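Local coordinates for 2-oxoglutarate-dependent dioxygenase DAO (Oryza sativa subsp. indica, PDB 6KUN), which probably catalyses the irreversible oxidation of the auxin indole-3-acetic acid to inactive 2-oxoindole-3-acetic acid, using iron(II) and 2-oxoglutarate, at residues I7-A12 against H125-D130; V129-K134 against G177-L182; A137-H142 against Q220-G225. All coordinates share one frame; numbering follows the deposited sequence.

Contact 1 of 3, residues I7-A12 against H125-D130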
ATOM      1  N   ILE B   7      19.650   2.807   1.919  1.00 22.46           N
ATOM      2  CA  ILE B   7      20.605   3.269   0.921  1.00 24.29           C
ATOM      3  C   ILE B   7      19.833   3.854  -0.244  1.00 33.54           C
ATOM      4  O   ILE B   7      18.947   3.195  -0.797  1.00 27.20           O
ATOM      5  CB  ILE B   7      21.517   2.113   0.431  1.00 21.37           C
ATOM      6  CG1 ILE B   7      22.312   1.508   1.594  1.00 30.53           C
ATOM      7  CG2 ILE B   7      22.465   2.590  -0.685  1.00 26.41           C
ATOM      8  CD1 ILE B   7      23.218   2.505   2.303  1.00 33.66           C
ATOM      9  N   ASP B   8      20.183   5.064  -0.638  1.00 23.94           N
ATOM     10  CA  ASP B   8      19.556   5.683  -1.807  1.00 30.86           C
ATOM     11  C   ASP B   8      20.433   5.432  -3.031  1.00 29.99           C
ATOM     12  O   ASP B   8      21.570   5.921  -3.101  1.00 29.82           O
ATOM     13  CB  ASP B   8      19.327   7.182  -1.592  1.00 40.99           C
ATOM     14  CG  ASP B   8      18.628   7.832  -2.766  1.00 44.40           C
ATOM     15  OD1 ASP B   8      19.116   7.701  -3.901  1.00 37.73           O
ATOM     16  OD2 ASP B   8      17.573   8.460  -2.559  1.00 58.35           O
ATOM     17  N   LEU B   9      19.901   4.668  -3.988  1.00 21.78           N
ATOM     18  CA  LEU B   9      20.697   4.155  -5.090  1.00 31.24           C
ATOM     19  C   LEU B   9      21.021   5.245  -6.095  1.00 33.13           C
ATOM     20  O   LEU B   9      22.049   5.170  -6.779  1.00 33.89           O
ATOM     21  CB  LEU B   9      19.950   3.044  -5.832  1.00 32.55           C
ATOM     22  CG  LEU B   9      19.787   1.689  -5.164  1.00 38.29           C
ATOM     23  CD1 LEU B   9      19.021   0.701  -6.077  1.00 37.50           C
ATOM     24  CD2 LEU B   9      21.144   1.156  -4.839  1.00 27.99           C
ATOM     25  N   ARG B  10      20.134   6.241  -6.250  1.00 36.08           N
ATOM     26  CA  ARG B  10      20.464   7.360  -7.128  1.00 33.72           C
ATOM     27  C   ARG B  10      21.642   8.133  -6.540  1.00 36.31           C
ATOM     28  O   ARG B  10      22.542   8.575  -7.259  1.00 33.21           O
ATOM     29  CB  ARG B  10      19.240   8.252  -7.329  1.00 40.09           C
ATOM     30  CG  ARG B  10      17.917   7.483  -7.417  1.00 66.86           C
ATOM     31  CD  ARG B  10      16.659   8.366  -7.589  1.00 80.03           C
ATOM     32  NE  ARG B  10      16.067   8.771  -6.308  1.00 73.33           N
ATOM     33  CZ  ARG B  10      14.759   8.766  -6.031  1.00 74.18           C
ATOM     34  NH1 ARG B  10      13.865   8.346  -6.934  1.00 75.06           N
ATOM     35  NH2 ARG B  10      14.346   9.145  -4.831  1.00 57.27           N
ATOM     36  N   LEU B  11      21.662   8.284  -5.217  1.00 37.07           N
ATOM     37  CA  LEU B  11      22.738   9.019  -4.550  1.00 39.61           C
ATOM     38  C   LEU B  11      24.072   8.272  -4.664  1.00 37.78           C
ATOM     39  O   LEU B  11      25.049   8.811  -5.214  1.00 45.82           O
ATOM     40  CB  LEU B  11      22.319   9.260  -3.094  1.00 37.37           C
ATOM     41  CG  LEU B  11      23.337   9.891  -2.141  1.00 44.48           C
ATOM     42  CD1 LEU B  11      23.683  11.278  -2.642  1.00 46.18           C
ATOM     43  CD2 LEU B  11      22.821   9.939  -0.715  1.00 35.25           C
ATOM     44  N   ALA B  12      24.100   6.991  -4.242  1.00 32.77           N
ATOM     45  CA  ALA B  12      25.328   6.194  -4.277  1.00 40.13           C
ATOM     46  C   ALA B  12      26.007   6.232  -5.641  1.00 39.00           C
ATOM     47  O   ALA B  12      25.363   6.200  -6.684  1.00 47.12           O
ATOM     48  CB  ALA B  12      24.996   4.730  -3.936  1.00 48.93           C
ATOM     49  N   HIS B 125      14.791  -7.420 -12.427  1.00 21.14           N
ATOM     50  CA  HIS B 125      16.090  -7.874 -12.898  1.00 16.44           C
ATOM     51  C   HIS B 125      17.065  -6.698 -13.040  1.00 17.42           C
ATOM     52  O   HIS B 125      18.209  -6.765 -12.586  1.00 19.73           O
ATOM     53  CB  HIS B 125      15.957  -8.605 -14.217  1.00 22.40           C
ATOM     54  CG  HIS B 125      17.273  -9.049 -14.751  1.00 24.04           C
ATOM     55  ND1 HIS B 125      17.824  -8.541 -15.902  1.00 20.35           N
ATOM     56  CD2 HIS B 125      18.183  -9.905 -14.245  1.00 19.63           C
ATOM     57  CE1 HIS B 125      19.007  -9.080 -16.085  1.00 20.32           C
ATOM     58  NE2 HIS B 125      19.230  -9.931 -15.107  1.00 21.50           N
ATOM     59  N   SER B 126      16.626  -5.617 -13.702  1.00 19.34           N
ATOM     60  CA  SER B 126      17.463  -4.432 -13.849  1.00 21.82           C
ATOM     61  C   SER B 126      17.884  -3.886 -12.484  1.00 22.18           C
ATOM     62  O   SER B 126      19.034  -3.453 -12.304  1.00 20.32           O
ATOM     63  CB  SER B 126      16.705  -3.346 -14.622  1.00 28.24           C
ATOM     64  OG  SER B 126      16.477  -3.727 -15.966  1.00 36.81           O
ATOM     65  N   LEU B 127      16.965  -3.917 -11.518  1.00 19.19           N
ATOM     66  CA  LEU B 127      17.272  -3.424 -10.188  1.00 22.74           C
ATOM     67  C   LEU B 127      18.385  -4.247  -9.566  1.00 23.63           C
ATOM     68  O   LEU B 127      19.362  -3.692  -9.075  1.00 15.95           O
ATOM     69  CB  LEU B 127      16.023  -3.402  -9.323  1.00 19.44           C
ATOM     70  CG  LEU B 127      16.164  -2.955  -7.871  1.00 20.35           C
ATOM     71  CD1 LEU B 127      16.806  -1.574  -7.768  1.00 21.14           C
ATOM     72  CD2 LEU B 127      14.810  -2.974  -7.193  1.00 24.58           C
ATOM     73  N   ILE B 128      18.286  -5.572  -9.600  1.00 20.15           N
ATOM     74  CA  ILE B 128      19.245  -6.373  -8.845  1.00 18.52           C
ATOM     75  C   ILE B 128      20.610  -6.301  -9.524  1.00 15.44           C
ATOM     76  O   ILE B 128      21.633  -6.340  -8.847  1.00 15.96           O
ATOM     77  CB  ILE B 128      18.727  -7.804  -8.674  1.00 18.57           C
ATOM     78  CG1 ILE B 128      19.376  -8.583  -7.528  1.00 17.59           C
ATOM     79  CG2 ILE B 128      18.857  -8.580  -9.990  1.00 19.97           C
ATOM     80  CD1 ILE B 128      20.094  -7.797  -6.483  1.00 54.80           C
ATOM     81  N   VAL B 129      20.637  -6.140 -10.847  1.00 17.44           N
ATOM     82  CA  VAL B 129      21.898  -5.932 -11.545  1.00 17.41           C
ATOM     83  C   VAL B 129      22.529  -4.597 -11.126  1.00 23.97           C
ATOM     84  O   VAL B 129      23.722  -4.524 -10.842  1.00 21.76           O
ATOM     85  CB  VAL B 129      21.675  -6.009 -13.060  1.00 19.84           C
ATOM     86  CG1 VAL B 129      22.906  -5.545 -13.839  1.00 27.53           C
ATOM     87  CG2 VAL B 129      21.308  -7.443 -13.469  1.00 23.12           C
ATOM     88  N   ASP B 130      21.719  -3.536 -11.063  1.00 23.75           N
ATOM     89  CA  ASP B 130      22.190  -2.226 -10.623  1.00 18.72           C
ATOM     90  C   ASP B 130      22.710  -2.280  -9.186  1.00 21.59           C
ATOM     91  O   ASP B 130      23.813  -1.793  -8.892  1.00 25.70           O
ATOM     92  CB  ASP B 130      21.071  -1.184 -10.761  1.00 20.96           C
ATOM     93  CG  ASP B 130      21.532   0.236 -10.418  1.00 34.48           C
ATOM     94  OD1 ASP B 130      22.601   0.660 -10.894  1.00 45.20           O
ATOM     95  OD2 ASP B 130      20.819   0.934  -9.679  1.00 47.62           O
TER
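Leu9 reaches the long helix 111-138 with a single methyl, CD1, which touches both Leu127 and Asp130. The apolar part is one methyl against another: Leu9 CD1 sits 3.6 Å from Leu127 CD1, and the two side chains cross at about a right angle. Leu9 throws CG anti to its own carbonyl carbon (chi1 -72°) and then runs extended, bridging a backbone separation that is still 8.6 Å from Leu9 CA to Asp130 CA. Around the pair, Val36 of strand 33-37 touches Leu9, and Val181 of strand 179-183 touches Leu127, so the methyls lie between helix and sheet.

The second touch is apolar against polar. Asp130 OD2 lies 4.0 Å from the same Leu9 CD1 as the side chains slide past each other in opposite directions. This is plain van der Waals packing; the charge of Asp130 is met at OD1 by a salt bridge to Lys134, one helical turn on.

The turn at residues 8-12 is held by bonds of its own. Asp8 OD1 accepts from Leu11 N at 2.9 Å (158°), which makes an Asx motif, and Ala12 N bonds to Asp8 O at 3.0 Å. Together they shape the turn that leaves edge strand 6-8 and carries Leu9. The chemistry implies a division of labour: polar bonds set the turn locally, while its hold on the helix rests on dispersion and fit.

Contact 2 of 3, residues V129-K134 against G177-L182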
ATOM      1  N   VAL B 129      20.637  -6.140 -10.847  1.00 17.44           N
ATOM      2  CA  VAL B 129      21.898  -5.932 -11.545  1.00 17.41           C
ATOM      3  C   VAL B 129      22.529  -4.597 -11.126  1.00 23.97           C
ATOM      4  O   VAL B 129      23.722  -4.524 -10.842  1.00 21.76           O
ATOM      5  CB  VAL B 129      21.675  -6.009 -13.060  1.00 19.84           C
ATOM      6  CG1 VAL B 129      22.906  -5.545 -13.839  1.00 27.53           C
ATOM      7  CG2 VAL B 129      21.308  -7.443 -13.469  1.00 23.12           C
ATOM      8  N   ASP B 130      21.719  -3.536 -11.063  1.00 23.75           N
ATOM      9  CA  ASP B 130      22.190  -2.226 -10.623  1.00 18.72           C
ATOM     10  C   ASP B 130      22.710  -2.280  -9.186  1.00 21.59           C
ATOM     11  O   ASP B 130      23.813  -1.793  -8.892  1.00 25.70           O
ATOM     12  CB  ASP B 130      21.071  -1.184 -10.761  1.00 20.96           C
ATOM     13  CG  ASP B 130      21.532   0.236 -10.418  1.00 34.48           C
ATOM     14  OD1 ASP B 130      22.601   0.660 -10.894  1.00 45.20           O
ATOM     15  OD2 ASP B 130      20.819   0.934  -9.679  1.00 47.62           O
ATOM     16  N   VAL B 131      21.952  -2.916  -8.297  1.00 18.38           N
ATOM     17  CA  VAL B 131      22.425  -3.102  -6.936  1.00 23.16           C
ATOM     18  C   VAL B 131      23.742  -3.888  -6.910  1.00 24.64           C
ATOM     19  O   VAL B 131      24.717  -3.482  -6.259  1.00 19.40           O
ATOM     20  CB  VAL B 131      21.339  -3.784  -6.098  1.00 15.02           C
ATOM     21  CG1 VAL B 131      21.917  -4.127  -4.720  1.00 24.36           C
ATOM     22  CG2 VAL B 131      20.117  -2.884  -5.964  1.00 21.01           C
ATOM     23  N   ALA B 132      23.799  -5.026  -7.612  1.00 21.87           N
ATOM     24  CA  ALA B 132      25.056  -5.787  -7.628  1.00 21.72           C
ATOM     25  C   ALA B 132      26.235  -4.926  -8.076  1.00 29.25           C
ATOM     26  O   ALA B 132      27.304  -4.956  -7.464  1.00 22.41           O
ATOM     27  CB  ALA B 132      24.932  -7.020  -8.516  1.00 13.70           C
ATOM     28  N   GLY B 133      26.050  -4.150  -9.154  1.00 27.10           N
ATOM     29  CA  GLY B 133      27.125  -3.292  -9.642  1.00 23.88           C
ATOM     30  C   GLY B 133      27.609  -2.297  -8.609  1.00 27.83           C
ATOM     31  O   GLY B 133      28.814  -2.045  -8.483  1.00 28.17           O
ATOM     32  N   LYS B 134      26.675  -1.698  -7.864  1.00 22.36           N
ATOM     33  CA  LYS B 134      27.041  -0.734  -6.837  1.00 27.72           C
ATOM     34  C   LYS B 134      27.752  -1.407  -5.675  1.00 27.66           C
ATOM     35  O   LYS B 134      28.725  -0.859  -5.150  1.00 24.28           O
ATOM     36  CB  LYS B 134      25.797   0.036  -6.361  1.00 25.70           C
ATOM     37  CG  LYS B 134      25.288   0.980  -7.450  1.00 30.69           C
ATOM     38  CD  LYS B 134      23.993   1.654  -7.051  1.00 49.23           C
ATOM     39  CE  LYS B 134      23.747   2.932  -7.868  1.00 47.00           C
ATOM     40  NZ  LYS B 134      23.985   2.770  -9.329  1.00 45.03           N
ATOM     41  N   GLY B 177      22.510 -17.902  -2.867  1.00 18.88           N
ATOM     42  CA  GLY B 177      22.994 -17.096  -3.964  1.00 13.92           C
ATOM     43  C   GLY B 177      23.763 -15.857  -3.552  1.00 16.07           C
ATOM     44  O   GLY B 177      24.171 -15.686  -2.403  1.00 17.51           O
ATOM     45  N   PHE B 178      23.902 -14.947  -4.513  1.00 18.14           N
ATOM     46  CA  PHE B 178      24.729 -13.751  -4.345  1.00 22.65           C
ATOM     47  C   PHE B 178      24.011 -12.648  -3.575  1.00 19.97           C
ATOM     48  O   PHE B 178      24.486 -12.204  -2.503  1.00 16.69           O
ATOM     49  CB  PHE B 178      25.175 -13.291  -5.763  1.00 16.85           C
ATOM     50  CG  PHE B 178      26.116 -12.162  -5.794  1.00 22.31           C
ATOM     51  CD1 PHE B 178      27.440 -12.318  -5.356  1.00 28.22           C
ATOM     52  CD2 PHE B 178      25.719 -10.920  -6.280  1.00 19.82           C
ATOM     53  CE1 PHE B 178      28.324 -11.239  -5.374  1.00 31.95           C
ATOM     54  CE2 PHE B 178      26.569  -9.830  -6.260  1.00 21.60           C
ATOM     55  CZ  PHE B 178      27.894 -10.003  -5.829  1.00 26.21           C
ATOM     56  N   LEU B 179      22.909 -12.146  -4.147  1.00 21.06           N
ATOM     57  CA  LEU B 179      22.106 -11.071  -3.579  1.00 25.76           C
ATOM     58  C   LEU B 179      20.646 -11.370  -3.851  1.00 16.69           C
ATOM     59  O   LEU B 179      20.319 -11.947  -4.892  1.00 16.23           O
ATOM     60  CB  LEU B 179      22.392  -9.714  -4.220  1.00 21.45           C
ATOM     61  CG  LEU B 179      23.727  -9.054  -3.939  1.00 35.64           C
ATOM     62  CD1 LEU B 179      23.864  -7.804  -4.773  1.00 31.42           C
ATOM     63  CD2 LEU B 179      23.875  -8.772  -2.469  1.00 39.45           C
ATOM     64  N   THR B 180      19.773 -10.919  -2.958  1.00 16.96           N
ATOM     65  CA  THR B 180      18.343 -11.065  -3.116  1.00 20.10           C
ATOM     66  C   THR B 180      17.655  -9.734  -2.893  1.00 17.34           C
ATOM     67  O   THR B 180      17.943  -9.058  -1.901  1.00 24.34           O
ATOM     68  CB  THR B 180      17.791 -12.090  -2.133  1.00 19.97           C
ATOM     69  OG1 THR B 180      18.487 -13.317  -2.313  1.00 22.04           O
ATOM     70  CG2 THR B 180      16.290 -12.318  -2.433  1.00 26.19           C
ATOM     71  N   VAL B 181      16.733  -9.360  -3.805  1.00 11.17           N
ATOM     72  CA  VAL B 181      15.933  -8.161  -3.629  1.00 13.29           C
ATOM     73  C   VAL B 181      14.510  -8.604  -3.330  1.00 19.33           C
ATOM     74  O   VAL B 181      13.918  -9.338  -4.120  1.00 17.18           O
ATOM     75  CB  VAL B 181      15.964  -7.219  -4.843  1.00 23.66           C
ATOM     76  CG1 VAL B 181      15.179  -5.943  -4.523  1.00 26.35           C
ATOM     77  CG2 VAL B 181      17.363  -6.872  -5.202  1.00 29.15           C
ATOM     78  N   LEU B 182      13.957  -8.124  -2.218  1.00 17.40           N
ATOM     79  CA  LEU B 182      12.649  -8.544  -1.728  1.00 17.53           C
ATOM     80  C   LEU B 182      11.705  -7.343  -1.696  1.00 17.35           C
ATOM     81  O   LEU B 182      12.101  -6.240  -1.304  1.00 15.28           O
ATOM     82  CB  LEU B 182      12.761  -9.130  -0.297  1.00 24.42           C
ATOM     83  CG  LEU B 182      13.730 -10.265   0.011  1.00 70.45           C
ATOM     84  CD1 LEU B 182      13.788 -10.472   1.526  1.00 90.11           C
ATOM     85  CD2 LEU B 182      13.324 -11.541  -0.680  1.00 91.12           C
TER
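Ala132 offers a shallow hollow on helix 111-138, and Leu179 of strand 179-183 fills it. The setting is the double-stranded beta-helix (jelly roll) of the 2-oxoglutarate oxygenases, whose larger sheet is backed by this helix. Leu179 CD1 comes to 3.7 Å from Ala132 CA, close against the backbone because Ala132 raises nothing more than a methyl there; that methyl, Ala132 CB, is itself 4.0 Å from Leu179 CD1. On another side of the same Leu179 methyl stands Val131, its CG1 4.2 Å from CD1; the branch is anti to the backbone N (chi1 173°).

Phe178 and Leu179 form a classic beta bulge opposite Leu249, and both direct their side chains at the helix. Past the bulge the strand alternates: Val181 turns to the helix again, alongside Ile128, while Thr180 bonds through OG1 to Asp175, a predicted iron ligand, and Leu182 touches the bound 2-oxoglutarate. Leu179 and Val181 are thus the strand's bumps toward the helix, with Thr180 and Leu182 on the active-site side.

Phe178 completes the fit with the rim of its ring: the Ala132 CB methyl lies near the ring plane, 4.0 Å from CE2.

Contact 3 of 3, residues A137-H142 against Q220-G225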
ATOM      1  N   ALA B 137      31.226  -1.965  -6.883  1.00 27.06           N
ATOM      2  CA  ALA B 137      31.988  -0.726  -6.889  1.00 37.23           C
ATOM      3  C   ALA B 137      32.393  -0.307  -5.477  1.00 34.18           C
ATOM      4  O   ALA B 137      33.453   0.302  -5.295  1.00 38.44           O
ATOM      5  CB  ALA B 137      31.187   0.388  -7.569  1.00 32.52           C
ATOM      6  N   SER B 138      31.575  -0.614  -4.469  1.00 26.54           N
ATOM      7  CA  SER B 138      31.942  -0.273  -3.100  1.00 28.67           C
ATOM      8  C   SER B 138      33.175  -1.040  -2.614  1.00 30.13           C
ATOM      9  O   SER B 138      33.772  -0.660  -1.607  1.00 32.25           O
ATOM     10  CB  SER B 138      30.761  -0.508  -2.168  1.00 27.29           C
ATOM     11  OG  SER B 138      30.636  -1.863  -1.791  1.00 24.43           O
ATOM     12  N   LEU B 139      33.553  -2.112  -3.290  1.00 25.80           N
ATOM     13  CA  LEU B 139      34.763  -2.862  -2.995  1.00 25.38           C
ATOM     14  C   LEU B 139      35.880  -2.535  -3.959  1.00 26.51           C
ATOM     15  O   LEU B 139      36.837  -3.327  -4.086  1.00 24.69           O
ATOM     16  CB  LEU B 139      34.473  -4.355  -3.059  1.00 20.74           C
ATOM     17  CG  LEU B 139      33.371  -4.876  -2.135  1.00 32.51           C
ATOM     18  CD1 LEU B 139      32.983  -6.313  -2.470  1.00 35.46           C
ATOM     19  CD2 LEU B 139      33.813  -4.750  -0.693  1.00 31.03           C
ATOM     20  N   GLY B 140      35.777  -1.381  -4.633  1.00 35.89           N
ATOM     21  CA  GLY B 140      36.768  -0.947  -5.613  1.00 40.44           C
ATOM     22  C   GLY B 140      36.769  -1.732  -6.907  1.00 37.78           C
ATOM     23  O   GLY B 140      37.743  -1.677  -7.670  1.00 33.23           O
ATOM     24  N   LEU B 141      35.704  -2.471  -7.181  1.00 36.28           N
ATOM     25  CA  LEU B 141      35.639  -3.329  -8.360  1.00 32.37           C
ATOM     26  C   LEU B 141      34.800  -2.647  -9.431  1.00 45.92           C
ATOM     27  O   LEU B 141      33.629  -2.311  -9.192  1.00 51.25           O
ATOM     28  CB  LEU B 141      35.021  -4.685  -8.034  1.00 28.40           C
ATOM     29  CG  LEU B 141      35.693  -5.592  -7.014  1.00 37.24           C
ATOM     30  CD1 LEU B 141      34.782  -6.777  -6.755  1.00 42.68           C
ATOM     31  CD2 LEU B 141      37.039  -6.062  -7.521  1.00 46.96           C
ATOM     32  N   HIS B 142      35.379  -2.477 -10.610  1.00 56.69           N
ATOM     33  CA  HIS B 142      34.652  -1.976 -11.768  1.00 61.24           C
ATOM     34  C   HIS B 142      34.877  -2.940 -12.920  1.00 55.18           C
ATOM     35  O   HIS B 142      35.687  -3.865 -12.840  1.00 59.88           O
ATOM     36  CB  HIS B 142      35.079  -0.547 -12.083  1.00 56.99           C
ATOM     37  CG  HIS B 142      34.941   0.377 -10.912  1.00 62.17           C
ATOM     38  ND1 HIS B 142      36.000   0.702 -10.093  1.00 65.55           N
ATOM     39  CD2 HIS B 142      33.857   0.996 -10.391  1.00 65.38           C
ATOM     40  CE1 HIS B 142      35.578   1.503  -9.133  1.00 70.93           C
ATOM     41  NE2 HIS B 142      34.281   1.698  -9.292  1.00 69.36           N
ATOM     42  N   GLN B 220      29.124 -13.924   0.186  1.00 20.10           N
ATOM     43  CA  GLN B 220      30.207 -14.066   1.162  1.00 18.68           C
ATOM     44  C   GLN B 220      31.435 -14.688   0.515  1.00 25.77           C
ATOM     45  O   GLN B 220      32.555 -14.279   0.785  1.00 22.87           O
ATOM     46  CB  GLN B 220      29.706 -14.908   2.341  1.00 18.08           C
ATOM     47  CG  GLN B 220      30.738 -15.717   3.153  1.00 16.32           C
ATOM     48  CD  GLN B 220      31.566 -14.875   4.114  1.00 24.10           C
ATOM     49  OE1 GLN B 220      31.302 -13.674   4.336  1.00 27.68           O
ATOM     50  NE2 GLN B 220      32.592 -15.495   4.663  1.00 19.46           N
ATOM     51  N   ALA B 221      31.245 -15.660  -0.368  1.00 22.43           N
ATOM     52  CA  ALA B 221      32.381 -16.345  -0.974  1.00 20.94           C
ATOM     53  C   ALA B 221      33.013 -15.503  -2.083  1.00 20.96           C
ATOM     54  O   ALA B 221      34.234 -15.329  -2.128  1.00 20.54           O
ATOM     55  CB  ALA B 221      31.972 -17.733  -1.489  1.00 17.57           C
ATOM     56  N   TRP B 222      32.211 -14.944  -2.970  1.00 22.76           N
ATOM     57  CA  TRP B 222      32.725 -14.073  -4.018  1.00 23.12           C
ATOM     58  C   TRP B 222      33.441 -12.856  -3.453  1.00 28.79           C
ATOM     59  O   TRP B 222      34.376 -12.335  -4.074  1.00 22.21           O
ATOM     60  CB  TRP B 222      31.556 -13.644  -4.898  1.00 22.05           C
ATOM     61  CG  TRP B 222      31.872 -12.692  -5.984  1.00 24.60           C
ATOM     62  CD1 TRP B 222      32.137 -13.002  -7.301  1.00 29.50           C
ATOM     63  CD2 TRP B 222      31.899 -11.286  -5.886  1.00 23.53           C
ATOM     64  NE1 TRP B 222      32.363 -11.848  -8.003  1.00 29.80           N
ATOM     65  CE2 TRP B 222      32.207 -10.778  -7.160  1.00 28.32           C
ATOM     66  CE3 TRP B 222      31.683 -10.383  -4.835  1.00 28.13           C
ATOM     67  CZ2 TRP B 222      32.312  -9.424  -7.409  1.00 31.17           C
ATOM     68  CZ3 TRP B 222      31.777  -9.046  -5.088  1.00 28.30           C
ATOM     69  CH2 TRP B 222      32.101  -8.573  -6.361  1.00 30.66           C
ATOM     70  N   SER B 223      33.018 -12.371  -2.296  1.00 19.57           N
ATOM     71  CA  SER B 223      33.621 -11.165  -1.737  1.00 22.88           C
ATOM     72  C   SER B 223      34.839 -11.474  -0.867  1.00 23.95           C
ATOM     73  O   SER B 223      35.361 -10.583  -0.206  1.00 22.66           O
ATOM     74  CB  SER B 223      32.588 -10.399  -0.939  1.00 16.59           C
ATOM     75  OG  SER B 223      32.314 -11.057   0.282  1.00 30.04           O
ATOM     76  N   ASN B 224      35.257 -12.728  -0.853  1.00 21.42           N
ATOM     77  CA  ASN B 224      36.334 -13.217  -0.013  1.00 26.02           C
ATOM     78  C   ASN B 224      36.091 -12.952   1.455  1.00 28.64           C
ATOM     79  O   ASN B 224      37.004 -12.568   2.173  1.00 23.31           O
ATOM     80  CB  ASN B 224      37.684 -12.635  -0.409  1.00 24.66           C
ATOM     81  CG  ASN B 224      38.813 -13.454   0.152  1.00 38.31           C
ATOM     82  OD1 ASN B 224      38.780 -14.670   0.089  1.00 29.14           O
ATOM     83  ND2 ASN B 224      39.756 -12.788   0.797  1.00 34.40           N
ATOM     84  N   GLY B 225      34.859 -13.122   1.894  1.00 29.48           N
ATOM     85  CA  GLY B 225      34.531 -12.916   3.287  1.00 24.57           C
ATOM     86  C   GLY B 225      34.123 -11.511   3.664  1.00 30.15           C
ATOM     87  O   GLY B 225      33.769 -11.287   4.820  1.00 30.23           O
TER
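Trp222 swings its indole out toward Leu139 and Leu141 with CG anti to the backbone N (chi1 177°) and the ring turned roughly crosswise (chi2 96°). The two leucines answer with the same shape as each other, CG anti to the carbonyl carbon with an extended chi2, and in each it is CD1 that meets the six-membered ring. Leu141 comes from the direction opposite to the indole, and its CD1 packs tightly, 3.3 Å from Trp222 CH2 and 3.7 Å from CZ2. Leu139 arrives at a slant, with CD1 4.0 Å from Trp222 CZ3 and 4.4 Å from Ser223 CB.

What meets here is two helix ends, each closed by a Schellman motif. Gly140 is the C-prime residue after helix 111-138; its positive phi suits glycine and its N bonds to Ala137 O at 2.9 Å. Asn224, also with positive phi, is the C-prime residue after helix 217-222: Asn224 N reaches Ala221 O at 3.1 Å, and Gly225 N reaches Gln220 O at 2.8 Å. Leu139 and Leu141 therefore flank the reversal after one helix, while Trp222 and Ser223 lead into the other.

Putting an alanine at Trp222 removes the whole indole, and would probably leave both leucine methyls without the ring they pack on and open a gap between the two helix ends. The ring also meets Phe178 edge-to-face and touches Pro260. Asn224 is tied by its amide to Arg271 N and Leu263 O, and Ser223 OG bonds to Gly219 O in the preceding helical turn.

How the contacts relate
All three contacts use helix 111-138, taken in order from its middle to just past its last turn. Contact 2 is the deepest, about 8 Å from the chain's centre to its own, and its strand borders the active site; contacts 1 and 3 lie farther out, at about 14 and 18 Å, though still largely buried. Contacts 1 and 2 share Val129 and Asp130, reach the same sheet, and touch where Leu9 CD1 lies 3.8 Å from Val131 CG2. Contact 3 joins contact 2 through the Phe178 and Trp222 rings. Chemistry follows place: aliphatic and ring-edge packing at contact 2, a leucine methyl shared between another leucine and a carboxylate at contact 1, leucines on an indole at contact 3.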